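Local coordinates for aldehyde dehydrogenase family protein (Pseudomonas syringae pv. tomato, PDB 5IUV), which probably oxidises indole-3-acetaldehyde to the auxin indole-3-acetic acid with NAD+ as cofactor, at residues W176-G179 and P180-T184. Residues are numbered along the deposited sequence; the frame is centred on the assembly and turned at random.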
ATOM      1  N   TRP A 176      19.708  -7.680 -11.805  1.00  6.15           N
ATOM      2  CA  TRP A 176      18.254  -7.581 -11.757  1.00  8.06           C
ATOM      3  C   TRP A 176      17.636  -8.726 -10.970  1.00  8.02           C
ATOM      4  O   TRP A 176      16.605  -8.546 -10.322  1.00  8.14           O
ATOM      5  CB  TRP A 176      17.655  -7.560 -13.163  1.00  9.11           C
ATOM      6  CG  TRP A 176      17.703  -6.225 -13.823  1.00 12.46           C
ATOM      7  CD1 TRP A 176      18.475  -5.156 -13.469  1.00 12.39           C
ATOM      8  CD2 TRP A 176      16.940  -5.812 -14.960  1.00 12.86           C
ATOM      9  NE1 TRP A 176      18.239  -4.101 -14.321  1.00 10.67           N
ATOM     10  CE2 TRP A 176      17.297  -4.477 -15.242  1.00 12.79           C
ATOM     11  CE3 TRP A 176      15.989  -6.443 -15.768  1.00 12.67           C
ATOM     12  CZ2 TRP A 176      16.742  -3.763 -16.305  1.00 13.35           C
ATOM     13  CZ3 TRP A 176      15.429  -5.731 -16.815  1.00 13.89           C
ATOM     14  CH2 TRP A 176      15.810  -4.402 -17.075  1.00 14.82           C
ATOM     15  N   LYS A 177      18.253  -9.904 -11.032  1.00  8.88           N
ATOM     16  CA  LYS A 177      17.781 -11.052 -10.258  1.00  8.69           C
ATOM     17  C   LYS A 177      18.373 -11.028  -8.854  1.00  7.93           C
ATOM     18  O   LYS A 177      17.644 -11.198  -7.887  1.00  7.32           O
ATOM     19  CB  LYS A 177      18.136 -12.390 -10.935  1.00 10.50           C
ATOM     20  CG  LYS A 177      17.810 -12.509 -12.432  1.00  8.83           C
ATOM     21  CD  LYS A 177      16.322 -12.394 -12.720  1.00 11.07           C
ATOM     22  CE  LYS A 177      16.036 -12.698 -14.194  1.00 15.00           C
ATOM     23  NZ  LYS A 177      14.656 -12.308 -14.621  1.00 16.69           N
ATOM     24  N   LEU A 178      19.688 -10.825  -8.746  1.00  6.85           N
ATOM     25  CA  LEU A 178      20.374 -10.917  -7.455  1.00  7.22           C
ATOM     26  C   LEU A 178      19.897  -9.875  -6.451  1.00  7.43           C
ATOM     27  O   LEU A 178      19.807 -10.148  -5.255  1.00  8.53           O
ATOM     28  CB  LEU A 178      21.890 -10.772  -7.631  1.00  6.65           C
ATOM     29  CG  LEU A 178      22.642 -11.873  -8.373  1.00 11.16           C
ATOM     30  CD1 LEU A 178      24.139 -11.584  -8.334  1.00 12.60           C
ATOM     31  CD2 LEU A 178      22.337 -13.221  -7.775  1.00 12.36           C
ATOM     32  N   GLY A 179      19.617  -8.674  -6.939  1.00  6.09           N
ATOM     33  CA  GLY A 179      19.150  -7.601  -6.078  1.00  8.12           C
ATOM     34  C   GLY A 179      18.000  -8.006  -5.166  1.00  8.63           C
ATOM     35  O   GLY A 179      18.168  -8.099  -3.956  1.00  7.50           O
ATOM     36  N   PRO A 180      16.817  -8.245  -5.747  1.00  5.49           N
ATOM     37  CA  PRO A 180      15.652  -8.668  -4.958  1.00  5.50           C
ATOM     38  C   PRO A 180      15.786 -10.068  -4.335  1.00  6.63           C
ATOM     39  O   PRO A 180      15.306 -10.275  -3.217  1.00  6.93           O
ATOM     40  CB  PRO A 180      14.505  -8.629  -5.983  1.00  5.45           C
ATOM     41  CG  PRO A 180      15.185  -8.696  -7.326  1.00  6.88           C
ATOM     42  CD  PRO A 180      16.477  -7.981  -7.154  1.00  6.16           C
ATOM     43  N   ALA A 181      16.435 -11.004  -5.028  1.00  6.26           N
ATOM     44  CA  ALA A 181      16.529 -12.374  -4.520  1.00  8.66           C
ATOM     45  C   ALA A 181      17.388 -12.453  -3.261  1.00  7.48           C
ATOM     46  O   ALA A 181      17.008 -13.100  -2.293  1.00  6.78           O
ATOM     47  CB  ALA A 181      17.081 -13.315  -5.596  1.00  8.61           C
ATOM     48  N   LEU A 182      18.539 -11.787  -3.262  1.00  6.29           N
ATOM     49  CA  LEU A 182      19.385 -11.783  -2.073  1.00  5.71           C
ATOM     50  C   LEU A 182      18.800 -10.884  -0.986  1.00  8.73           C
ATOM     51  O   LEU A 182      18.851 -11.227   0.198  1.00 10.02           O
ATOM     52  CB  LEU A 182      20.809 -11.332  -2.420  1.00  5.64           C
ATOM     53  CG  LEU A 182      21.612 -12.269  -3.316  1.00  8.43           C
ATOM     54  CD1 LEU A 182      22.899 -11.590  -3.789  1.00  5.80           C
ATOM     55  CD2 LEU A 182      21.928 -13.585  -2.576  1.00  5.75           C
ATOM     56  N   SER A 183      18.231  -9.746  -1.389  1.00  8.09           N
ATOM     57  CA  SER A 183      17.669  -8.795  -0.426  1.00  8.13           C
ATOM     58  C   SER A 183      16.565  -9.414   0.427  1.00  8.58           C
ATOM     59  O   SER A 183      16.444  -9.096   1.613  1.00  9.00           O
ATOM     60  CB  SER A 183      17.122  -7.550  -1.132  1.00  8.23           C
ATOM     61  OG  SER A 183      18.178  -6.727  -1.603  1.00  8.82           O
ATOM     62  N   THR A 184      15.771 -10.296  -0.172  1.00  6.91           N
ATOM     63  CA  THR A 184      14.692 -10.961   0.556  1.00  7.92           C
ATOM     64  C   THR A 184      15.194 -12.115   1.426  1.00 11.49           C
ATOM     65  O   THR A 184      14.430 -12.696   2.195  1.00 10.79           O
ATOM     66  CB  THR A 184      13.608 -11.498  -0.401  1.00  9.41           C
ATOM     67  OG1 THR A 184      14.224 -12.191  -1.492  1.00 10.80           O
ATOM     68  CG2 THR A 184      12.766 -10.350  -0.948  1.00  8.09           C
TER
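The peptide carbonyl of W176 meets the puckered pyrrolidine ring of P180, with W176 O 3.2 Å from P180 CD; P180 CG also lies 3.6 Å from K177 O. The ring nitrogen carries no hydrogen, so W176 O cannot receive the i to i+4 bond of a regular helix, and the helix kinks here. The flat indole of W176 points back from this turn; it pairs edge-to-face with the ring of F467, lies close to the bound NAD, and is bordered by A127 of helix 113-134 and by D478 and K479.

Regular bonding resumes at once: A181 N donates to K177 O over 3.1 Å, and L182 N reaches L178 O at 2.9 Å. The carbonyl of G179 is gripped twice. S183 N (3.1 Å) and S183 OG (2.7 Å) approach G179 O from opposite faces of its plane, the hydroxyl lying 35° out of it. S183 OG gets there by turning beside its own backbone N, chi1 -73°, which folds the hydroxyl back along the helix and satisfies it inside a buried setting.

On another side of the helix, L182 CD1 lies 4.1 Å from L178 CB, a modest apolar touch one turn apart; both leucines also pack on V188 of strand 187-191, and L182 reaches M87 and F90 of helix 80-96. K177 sends its amine away from the turn to a salt bridge with D478 and a hydrogen bond to T243, its side chain passing near E267, the predicted active-site residue.

The arrangement is that of a proline-kinked alpha-helix with a serine hydroxyl bonded back to the i-4 carbonyl, here in the connecting helix of the beta-alpha-beta unit 149-164, 170-183 and 187-191 of the NAD-binding aldehyde dehydrogenase fold.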